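Local coordinates for protein siderophore enterobactin esterase (Emericella nidulans, PDB 6GUO) that hydrolyses the ester bonds of the bacterial xenosiderophore enterobactin to its dihydroxybenzoyl-serine units, so that the fungus can release the bound iron inside the cell, at residues Gly29-Asp34 and Ser99-Tyr104; Arg72-His77 and Leu299-Ala304; Ala171-Phe176 and Leu200-Arg205; Arg235-Ser238 and Arg244-Arg247. One frame throughout, in Å; residues are numbered along the deposited sequence. Where two conformers were deposited one is given.

Contact 1 (Gly29-Asp34 and Ser99-Tyr104); sequences GPYQID and SPRRSY
R101 reaches back from the turn before helix 102-106 of this alpha/beta-hydrolase and lays its guanidinium against the G29-Y31 entry to strand 31-36. The contact is a cation-pi pair flanked by bonds to two successive backbone carbonyls. Over the Y31 ring, R101 CZ stands 5.0 Å from the centroid and 20° off the normal, hence over the face. The two planes are nonetheless inclined by 48°, so this is no parallel stack: NH1 dips closest, 3.7 Å from CE1 of Y31. The chain of R101 bends at its third torsion, which turns the guanidinium toward the carbonyls of G29 and P30. Its NH2 gives P30 O a short bond of 2.6 Å, with O lying near the guanidinium edge but tilted somewhat out of its plane. NH1 adds a weak bond to G29 O at 2.9 Å, bent to 123°. G29 CA lies over one guanidinium face, and its backbone has the positive phi that glycine readily adopts. The tyrosine is fixed from further sides: its hydroxyl bonds to D105, and its ring stacks with F137 of helix 131-150. Farther along the strand, Q32 NE2 donates to D34 OD2 on the syn side, while D34 OD1 accepts from A14 N of the second subunit. The turn that presents R101 is a type I beta turn from S99 to R102, closed by R102 N donating to S99 O; S99 OG in addition accepts from R101 N at 3.1 Å, a capping bond.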
# COMPACT_ATOMS: atom_id res chain seq x y z
N GLY A 29 -16.84 14.86 -18.55
CA GLY A 29 -16.79 15.53 -17.25
C GLY A 29 -15.36 15.87 -16.90
O GLY A 29 -14.44 15.49 -17.64
N PRO A 30 -15.15 16.57 -15.77
CA PRO A 30 -13.79 16.94 -15.42
C PRO A 30 -12.94 15.75 -15.00
O PRO A 30 -13.46 14.70 -14.62
CB PRO A 30 -13.98 17.90 -14.23
CG PRO A 30 -15.44 18.20 -14.17
CD PRO A 30 -16.12 17.02 -14.77
N TYR A 31 -11.62 15.92 -15.10
CA TYR A 31 -10.67 15.02 -14.48
C TYR A 31 -10.23 15.63 -13.16
O TYR A 31 -10.36 16.84 -12.94
CB TYR A 31 -9.46 14.82 -15.39
CG TYR A 31 -9.77 14.03 -16.63
CD1 TYR A 31 -9.90 12.65 -16.58
CD2 TYR A 31 -9.93 14.66 -17.87
CE1 TYR A 31 -10.18 11.91 -17.72
CE2 TYR A 31 -10.21 13.93 -19.01
CZ TYR A 31 -10.34 12.56 -18.94
OH TYR A 31 -10.63 11.83 -20.07
N GLN A 32 -9.73 14.78 -12.27
CA GLN A 32 -9.13 15.20 -11.02
C GLN A 32 -7.71 14.69 -11.04
O GLN A 32 -7.49 13.49 -11.22
CB GLN A 32 -9.89 14.62 -9.83
CG GLN A 32 -9.30 14.99 -8.47
CD GLN A 32 -10.08 14.39 -7.32
OE1 GLN A 32 -11.29 14.57 -7.22
NE2 GLN A 32 -9.39 13.67 -6.44
N ILE A 33 -6.74 15.60 -10.88
CA ILE A 33 -5.35 15.19 -10.74
C ILE A 33 -4.92 15.42 -9.29
O ILE A 33 -5.18 16.48 -8.73
CB ILE A 33 -4.41 15.85 -11.79
CG1 ILE A 33 -4.25 17.36 -11.59
CG2 ILE A 33 -4.92 15.56 -13.20
CD1 ILE A 33 -3.00 17.90 -12.25
N ASP A 34 -4.32 14.40 -8.68
CA ASP A 34 -3.75 14.51 -7.34
C ASP A 34 -2.25 14.44 -7.52
O ASP A 34 -1.76 13.60 -8.27
CB ASP A 34 -4.23 13.37 -6.44
CG ASP A 34 -5.67 13.54 -5.99
OD1 ASP A 34 -5.92 14.29 -5.02
OD2 ASP A 34 -6.56 12.90 -6.60
N SER A 99 -14.17 4.99 -10.91
CA SER A 99 -15.22 5.60 -11.70
C SER A 99 -15.56 4.73 -12.91
O SER A 99 -14.65 4.20 -13.55
CB SER A 99 -14.77 6.97 -12.20
OG SER A 99 -15.67 7.49 -13.16
N PRO A 100 -16.86 4.61 -13.27
CA PRO A 100 -17.23 3.94 -14.53
C PRO A 100 -16.59 4.55 -15.80
O PRO A 100 -16.49 3.87 -16.82
CB PRO A 100 -18.76 4.08 -14.59
CG PRO A 100 -19.20 4.46 -13.23
CD PRO A 100 -18.04 5.15 -12.56
N ARG A 101 -16.18 5.82 -15.73
CA ARG A 101 -15.50 6.50 -16.84
C ARG A 101 -14.19 5.85 -17.28
O ARG A 101 -13.73 6.06 -18.40
CB ARG A 101 -15.24 7.97 -16.49
CG ARG A 101 -16.50 8.81 -16.44
CD ARG A 101 -16.23 10.22 -15.96
NE ARG A 101 -15.24 10.91 -16.79
CZ ARG A 101 -14.72 12.11 -16.51
NH1 ARG A 101 -13.81 12.63 -17.33
NH2 ARG A 101 -15.09 12.78 -15.43
N ARG A 102 -13.58 5.06 -16.39
CA ARG A 102 -12.33 4.37 -16.69
C ARG A 102 -12.39 3.45 -17.93
O ARG A 102 -11.39 3.31 -18.62
CB ARG A 102 -11.85 3.57 -15.47
CG ARG A 102 -12.68 2.33 -15.17
CD ARG A 102 -12.36 1.76 -13.80
NE ARG A 102 -10.98 1.27 -13.73
CZ ARG A 102 -10.56 0.07 -14.15
NH1 ARG A 102 -9.28 -0.25 -14.03
NH2 ARG A 102 -11.40 -0.81 -14.69
N SER A 103 -13.55 2.85 -18.19
CA SER A 103 -13.70 1.91 -19.31
C SER A 103 -13.44 2.60 -20.65
O SER A 103 -12.81 2.02 -21.53
CB SER A 103 -15.07 1.24 -19.31
OG SER A 103 -16.11 2.15 -19.62
N TYR A 104 -13.93 3.83 -20.80
CA TYR A 104 -13.67 4.61 -22.01
C TYR A 104 -12.22 5.10 -22.06
O TYR A 104 -11.53 4.92 -23.06
CB TYR A 104 -14.63 5.80 -22.11
CG TYR A 104 -14.38 6.65 -23.34
CD1 TYR A 104 -14.67 6.16 -24.61
CD2 TYR A 104 -13.83 7.93 -23.23
CE1 TYR A 104 -14.43 6.93 -25.74
CE2 TYR A 104 -13.58 8.70 -24.36
CZ TYR A 104 -13.88 8.20 -25.61
OH TYR A 104 -13.64 8.96 -26.73

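Contact 2 (Arg72-His77 and Leu299-Ala304); sequences RRRESH and LSNLSA
R74, on helix 60-77, extends its guanidinium to S300 and N301 of segment 299-304, so that the contact joins helix 60-77 to helix 288-301 of the alpha/beta-hydrolase fold. Both terminal nitrogens of R74 converge end-on on a single acceptor, N301 OD1. NH1 donates at 2.8 Å and NH2 at 2.9 Å to this oxygen, which lies in the guanidinium plane. From the amide's side the fit is less even: both donors come from the same face, NH1 tilted 22° from the carbonyl plane and NH2 43° above it. The arginine and asparagine planes are 49° apart. S300 contributes carbon rather than oxygen, its CB sitting over the centre of the guanidinium at 3.4 Å from R74 CZ. With OG placed beside its own backbone N, S300 turns the hydroxyl back to the carbonyl of I296, one turn earlier. R74 NH1 has a second acceptor, E81 OE2, in a salt bridge that pairs the arginine's charge. In the second subunit, A62 O and T66 OG1 bond to R73 NH1, while S96 OG and V97 N bond to S76 OG. S76 OG also donates to R72 O at 2.8 Å, reaching that oxygen from the face opposite S76 N.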
# COMPACT_ATOMS: atom_id res chain seq x y z
N ARG A 72 7.43 7.74 0.30
CA ARG A 72 7.87 8.48 1.49
C ARG A 72 8.59 7.59 2.51
O ARG A 72 9.54 8.04 3.14
CB ARG A 72 6.71 9.24 2.12
CG ARG A 72 6.33 10.44 1.27
CD ARG A 72 5.04 11.11 1.69
NE ARG A 72 4.78 12.22 0.79
CZ ARG A 72 3.81 13.13 0.93
NH1 ARG A 72 2.98 13.09 1.97
NH2 ARG A 72 3.70 14.11 0.03
N ARG A 73 8.16 6.33 2.63
CA ARG A 73 8.91 5.37 3.45
C ARG A 73 10.31 5.14 2.89
O ARG A 73 11.29 5.21 3.63
CB ARG A 73 8.17 4.03 3.57
CG ARG A 73 6.94 4.09 4.46
CD ARG A 73 6.49 2.70 4.85
NE ARG A 73 6.09 1.89 3.70
CZ ARG A 73 4.86 1.80 3.18
NH1 ARG A 73 3.83 2.48 3.68
NH2 ARG A 73 4.65 1.01 2.14
N ARG A 74 10.40 4.90 1.59
CA ARG A 74 11.70 4.66 0.96
C ARG A 74 12.62 5.88 1.00
O ARG A 74 13.81 5.75 1.27
CB ARG A 74 11.55 4.16 -0.47
CG ARG A 74 12.89 3.92 -1.14
CD ARG A 74 12.89 2.73 -2.07
NE ARG A 74 14.15 2.65 -2.79
CZ ARG A 74 14.57 1.61 -3.51
NH1 ARG A 74 15.74 1.68 -4.13
NH2 ARG A 74 13.83 0.51 -3.61
N GLU A 75 12.06 7.05 0.72
CA GLU A 75 12.81 8.32 0.78
C GLU A 75 13.32 8.63 2.19
O GLU A 75 14.39 9.22 2.34
CB GLU A 75 11.97 9.47 0.21
CG GLU A 75 11.79 9.37 -1.31
CD GLU A 75 10.62 10.17 -1.88
OE1 GLU A 75 9.83 10.79 -1.12
OE2 GLU A 75 10.48 10.17 -3.13
N SER A 76 12.57 8.21 3.22
CA SER A 76 13.02 8.32 4.61
C SER A 76 14.23 7.43 4.90
O SER A 76 15.14 7.84 5.61
CB SER A 76 11.89 7.95 5.58
OG SER A 76 10.84 8.90 5.50
N HIS A 77 14.20 6.21 4.37
CA HIS A 77 15.31 5.26 4.52
C HIS A 77 16.52 5.61 3.69
O HIS A 77 17.65 5.36 4.11
CB HIS A 77 14.86 3.85 4.13
CG HIS A 77 13.82 3.29 5.03
ND1 HIS A 77 13.89 3.42 6.40
CD2 HIS A 77 12.69 2.60 4.78
CE1 HIS A 77 12.84 2.85 6.95
NE2 HIS A 77 12.09 2.34 5.99
N LEU A 299 10.95 0.72 -9.78
CA LEU A 299 11.29 2.03 -10.35
C LEU A 299 12.48 2.67 -9.63
O LEU A 299 13.44 3.09 -10.28
CB LEU A 299 10.07 2.95 -10.31
CG LEU A 299 10.19 4.38 -10.81
CD1 LEU A 299 10.67 4.43 -12.26
CD2 LEU A 299 8.85 5.08 -10.66
N SER A 300 12.43 2.72 -8.30
CA SER A 300 13.51 3.31 -7.51
C SER A 300 14.84 2.54 -7.64
O SER A 300 15.90 3.16 -7.58
CB SER A 300 13.10 3.42 -6.04
OG SER A 300 11.98 4.28 -5.90
N ASN A 301 14.77 1.23 -7.84
CA ASN A 301 15.98 0.40 -8.04
C ASN A 301 16.70 0.62 -9.38
O ASN A 301 17.87 0.25 -9.51
CB ASN A 301 15.65 -1.09 -7.88
CG ASN A 301 15.26 -1.46 -6.46
OD1 ASN A 301 15.59 -0.76 -5.50
ND2 ASN A 301 14.55 -2.57 -6.32
N LEU A 302 16.01 1.20 -10.36
CA LEU A 302 16.63 1.53 -11.65
C LEU A 302 17.64 2.68 -11.58
O LEU A 302 18.45 2.82 -12.50
CB LEU A 302 15.55 1.89 -12.68
CG LEU A 302 14.55 0.79 -13.07
CD1 LEU A 302 13.41 1.38 -13.89
CD2 LEU A 302 15.23 -0.33 -13.84
N SER A 303 17.57 3.51 -10.54
CA SER A 303 18.42 4.71 -10.43
C SER A 303 19.91 4.42 -10.39
O SER A 303 20.68 5.07 -11.10
CB SER A 303 18.03 5.55 -9.21
OG SER A 303 16.75 6.14 -9.40
N ALA A 304 20.31 3.44 -9.57
CA ALA A 304 21.73 3.11 -9.36
C ALA A 304 22.46 2.79 -10.66
O ALA A 304 21.90 2.18 -11.57
CB ALA A 304 21.85 1.95 -8.39
OXT ALA A 304 23.63 3.15 -10.83

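Contact 3 (Ala171-Phe176 and Leu200-Arg205); sequences ALHALF and LTEARR
This is a buried helix-helix contact, joining the helix that follows the presumed nucleophile elbow (166-177) to helix 199-208. The two local axes run nearly parallel, 28° apart, with a closest approach of 9.3 Å. Its apolar half is a CH-pi contact: A203 CA lies over the centre of the F176 ring, 3.7 Å from the centroid. The methyl CB of A203 continues the cover toward the rim, 3.6 Å from F176 CE2. L265 of helix 254-268 also packs on F176. One turn before F176, the contact becomes polar. H173 CG lies anti to the backbone N (chi1 176°), which swings the imidazole across to E202, whose chain is extended beyond CG. H173 ND1 donates to E202 OE1 at 2.6 Å along a nearly straight path (164°), meeting the syn lone pair. Ring and carboxylate are nearly coplanar, which suits an edge-on bond. At its other nitrogen H173 bonds to D132 of helix 131-150, so two carboxylates flank the ring and would be expected to favour its protonated form. Farther down the interface a water donates to F176 O and to E202 O and accepts from R205 NH1, bridging both helices. The arrangement is a His-carboxylate hydrogen bond beside an aromatic CH-pi contact, set between near-parallel helices of an alpha/beta-hydrolase.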
# COMPACT_ATOMS: atom_id res chain seq x y z
N ALA A 171 -1.47 0.91 -19.99
CA ALA A 171 -0.01 0.95 -19.94
C ALA A 171 0.64 0.19 -21.09
O ALA A 171 1.57 0.69 -21.73
CB ALA A 171 0.49 0.42 -18.60
N LEU A 172 0.14 -1.02 -21.37
CA LEU A 172 0.62 -1.82 -22.50
C LEU A 172 0.36 -1.13 -23.84
O LEU A 172 1.25 -1.08 -24.70
CB LEU A 172 -0.00 -3.22 -22.49
CG LEU A 172 0.43 -4.12 -21.32
CD1 LEU A 172 -0.29 -5.46 -21.39
CD2 LEU A 172 1.94 -4.33 -21.29
N HIS A 173 -0.85 -0.59 -24.01
CA HIS A 173 -1.18 0.18 -25.21
C HIS A 173 -0.21 1.36 -25.43
O HIS A 173 0.25 1.57 -26.55
CB HIS A 173 -2.63 0.67 -25.16
CG HIS A 173 -3.00 1.54 -26.32
ND1 HIS A 173 -3.14 1.05 -27.60
CD2 HIS A 173 -3.21 2.87 -26.40
CE1 HIS A 173 -3.45 2.04 -28.41
NE2 HIS A 173 -3.50 3.16 -27.71
N ALA A 174 0.09 2.10 -24.36
CA ALA A 174 1.05 3.19 -24.43
C ALA A 174 2.42 2.69 -24.88
O ALA A 174 2.99 3.21 -25.84
CB ALA A 174 1.16 3.90 -23.09
N LEU A 175 2.93 1.64 -24.21
CA LEU A 175 4.20 1.01 -24.60
C LEU A 175 4.26 0.60 -26.08
O LEU A 175 5.22 0.93 -26.78
CB LEU A 175 4.49 -0.21 -23.71
CG LEU A 175 5.66 -1.13 -24.08
CD1 LEU A 175 6.97 -0.36 -24.11
CD2 LEU A 175 5.75 -2.30 -23.13
N PHE A 176 3.24 -0.11 -26.55
CA PHE A 176 3.28 -0.72 -27.88
C PHE A 176 3.07 0.27 -29.02
O PHE A 176 3.60 0.05 -30.10
CB PHE A 176 2.28 -1.88 -28.00
CG PHE A 176 2.53 -3.01 -27.02
CD1 PHE A 176 3.82 -3.39 -26.65
CD2 PHE A 176 1.45 -3.70 -26.48
CE1 PHE A 176 4.03 -4.42 -25.76
CE2 PHE A 176 1.66 -4.74 -25.58
CZ PHE A 176 2.95 -5.10 -25.22
N LEU A 200 -2.61 -7.92 -28.09
CA LEU A 200 -1.56 -8.77 -28.66
C LEU A 200 -1.25 -8.44 -30.12
O LEU A 200 -0.11 -8.63 -30.57
CB LEU A 200 -1.90 -10.25 -28.49
CG LEU A 200 -2.11 -10.73 -27.04
CD1 LEU A 200 -2.28 -12.25 -27.02
CD2 LEU A 200 -0.97 -10.31 -26.12
N THR A 201 -2.24 -7.95 -30.86
CA THR A 201 -2.01 -7.39 -32.20
C THR A 201 -1.03 -6.22 -32.12
O THR A 201 -0.07 -6.15 -32.89
CB THR A 201 -3.33 -6.92 -32.86
OG1 THR A 201 -4.30 -7.97 -32.78
CG2 THR A 201 -3.11 -6.54 -34.33
N GLU A 202 -1.25 -5.32 -31.16
CA GLU A 202 -0.35 -4.18 -30.94
C GLU A 202 1.02 -4.62 -30.43
O GLU A 202 2.03 -4.08 -30.85
CB GLU A 202 -0.98 -3.16 -29.99
CG GLU A 202 -2.24 -2.52 -30.55
CD GLU A 202 -2.78 -1.38 -29.70
OE1 GLU A 202 -2.47 -1.33 -28.49
OE2 GLU A 202 -3.52 -0.54 -30.25
N ALA A 203 1.05 -5.61 -29.54
CA ALA A 203 2.30 -6.21 -29.05
C ALA A 203 3.17 -6.74 -30.19
O ALA A 203 4.38 -6.48 -30.24
CB ALA A 203 2.02 -7.32 -28.06
N ARG A 204 2.56 -7.48 -31.11
CA ARG A 204 3.28 -8.09 -32.24
C ARG A 204 3.75 -7.06 -33.27
O ARG A 204 4.81 -7.23 -33.87
CB ARG A 204 2.45 -9.20 -32.88
CG ARG A 204 2.46 -10.47 -32.03
CD ARG A 204 1.20 -11.30 -32.15
NE ARG A 204 1.10 -12.25 -31.03
CZ ARG A 204 0.00 -12.93 -30.69
NH1 ARG A 204 -1.14 -12.81 -31.37
NH2 ARG A 204 0.05 -13.76 -29.65
N ARG A 205 2.96 -6.01 -33.49
CA ARG A 205 3.38 -4.87 -34.31
C ARG A 205 4.58 -4.16 -33.67
O ARG A 205 5.53 -3.79 -34.36
CB ARG A 205 2.22 -3.89 -34.54
CG ARG A 205 2.57 -2.65 -35.35
CD ARG A 205 1.32 -1.90 -35.79
NE ARG A 205 1.62 -0.60 -36.39
CZ ARG A 205 1.81 0.55 -35.73
NH1 ARG A 205 1.73 0.62 -34.40
NH2 ARG A 205 2.08 1.66 -36.42
O HOH W 1 1.93 -1.31 -31.93

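Contact 4 (Arg235-Ser238 and Arg244-Arg247); sequences RVES and RRQR
E237 and R245 form a two-bond salt bridge of side-on geometry. R245 NE donates to E237 OE2 at 2.7 Å, and R245 NH2 donates to E237 OE1 at 3.0 Å. Each carboxylate oxygen is met on its syn lone pair. Both bonds are almost straight, 175° and 170°, and the carboxylate and guanidinium planes are only 12° apart. The chain of R245 bends at its third torsion, which brings the NE edge round to face the acid, while E237 comes in fully extended. Neither partner spends itself on the pair alone: OE1 of E237 also accepts from Q234 N, and NH2 of R245 also donates to V232 O. R245 thus ties helix 239-252 to the preceding loop at two places, E237 and V232, while Q234 N braces the carboxylate from within the loop. Packing is slight, with 85 Å² buried between the segments; R245 also rests on P231 and Q234. Just after E237, S238 is the N-cap of the helix, its OG capping M241 N. On the far flank, R235 NH1 bonds to N301 O and A304 O of the second subunit. The whole is a bidentate carboxylate-guanidinium salt bridge between a helix and the loop leading into it, beside a serine N-cap.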
# COMPACT_ATOMS: atom_id res chain seq x y z
N ARG A 235 -14.23 -17.68 2.67
CA ARG A 235 -14.89 -18.30 3.82
C ARG A 235 -16.40 -18.12 3.77
O ARG A 235 -17.15 -19.07 3.99
CB ARG A 235 -14.34 -17.71 5.12
CG ARG A 235 -14.83 -18.40 6.39
CD ARG A 235 -14.17 -17.81 7.62
NE ARG A 235 -14.42 -16.37 7.74
CZ ARG A 235 -15.56 -15.81 8.18
NH1 ARG A 235 -15.65 -14.49 8.23
NH2 ARG A 235 -16.60 -16.55 8.56
N VAL A 236 -16.83 -16.89 3.48
CA VAL A 236 -18.24 -16.55 3.30
C VAL A 236 -18.42 -16.23 1.82
O VAL A 236 -18.08 -15.13 1.36
CB VAL A 236 -18.66 -15.35 4.18
CG1 VAL A 236 -20.16 -15.12 4.10
CG2 VAL A 236 -18.24 -15.58 5.63
N GLU A 237 -18.92 -17.21 1.07
CA GLU A 237 -19.20 -17.05 -0.35
C GLU A 237 -20.10 -18.19 -0.80
O GLU A 237 -19.83 -19.35 -0.48
CB GLU A 237 -17.91 -17.06 -1.17
CG GLU A 237 -18.12 -16.83 -2.66
CD GLU A 237 -16.83 -16.69 -3.45
OE1 GLU A 237 -15.77 -17.22 -3.02
OE2 GLU A 237 -16.87 -16.04 -4.51
N SER A 238 -21.16 -17.86 -1.54
CA SER A 238 -22.09 -18.88 -2.04
C SER A 238 -21.45 -19.70 -3.15
O SER A 238 -20.48 -19.26 -3.79
CB SER A 238 -23.39 -18.24 -2.54
OG SER A 238 -23.20 -17.59 -3.78
N ARG A 244 -19.20 -18.36 -10.58
CA ARG A 244 -19.11 -17.16 -11.43
C ARG A 244 -17.67 -16.64 -11.52
O ARG A 244 -17.21 -16.30 -12.60
CB ARG A 244 -20.00 -16.02 -10.91
CG ARG A 244 -21.49 -16.19 -11.20
CD ARG A 244 -22.32 -15.29 -10.29
NE ARG A 244 -23.57 -14.84 -10.92
CZ ARG A 244 -24.63 -15.61 -11.17
NH1 ARG A 244 -24.64 -16.91 -10.87
NH2 ARG A 244 -25.70 -15.07 -11.75
N ARG A 245 -16.99 -16.58 -10.38
CA ARG A 245 -15.59 -16.15 -10.34
C ARG A 245 -14.68 -17.14 -11.09
O ARG A 245 -13.76 -16.71 -11.79
CB ARG A 245 -15.09 -15.93 -8.90
CG ARG A 245 -15.82 -14.79 -8.19
CD ARG A 245 -15.04 -14.22 -7.01
NE ARG A 245 -14.74 -15.22 -5.98
CZ ARG A 245 -13.52 -15.69 -5.66
NH1 ARG A 245 -12.42 -15.30 -6.30
NH2 ARG A 245 -13.41 -16.58 -4.68
N GLN A 246 -14.95 -18.44 -10.96
CA GLN A 246 -14.22 -19.45 -11.74
C GLN A 246 -14.40 -19.27 -13.24
O GLN A 246 -13.43 -19.39 -13.99
CB GLN A 246 -14.66 -20.87 -11.36
CG GLN A 246 -14.19 -21.31 -9.99
CD GLN A 246 -14.55 -22.75 -9.71
OE1 GLN A 246 -15.72 -23.13 -9.76
NE2 GLN A 246 -13.55 -23.57 -9.42
N ARG A 247 -15.64 -19.00 -13.66
CA ARG A 247 -15.95 -18.77 -15.07
C ARG A 247 -15.16 -17.58 -15.62
O ARG A 247 -14.46 -17.71 -16.63
CB ARG A 247 -17.45 -18.53 -15.27
CG ARG A 247 -17.87 -18.32 -16.72
CD ARG A 247 -19.36 -18.04 -16.84
NE ARG A 247 -19.74 -17.82 -18.24
CZ ARG A 247 -20.99 -17.76 -18.70
NH1 ARG A 247 -22.04 -17.89 -17.88
NH2 ARG A 247 -21.20 -17.55 -20.00

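In the fold
Contact 3 is the buried one, an interface between two helices with an aromatic ring at its heart; contacts 1 and 2 are partly buried, and contact 4 lies at the surface, its centre 27 Å from that of the chain. No two share a helix or strand. Arginine is the donor in contacts 1, 2 and 4, yet its acceptor changes from backbone carbonyls to a single amide oxygen to a carboxylate, whereas contact 3 uses a histidine. Contacts 1, 2 and 4 have residues touching the second subunit; contact 3 does not. Contacts 1 and 2 lie on opposite sides of the chain's centre, and contacts 2 and 4 are farthest apart, about 39 Å between centres.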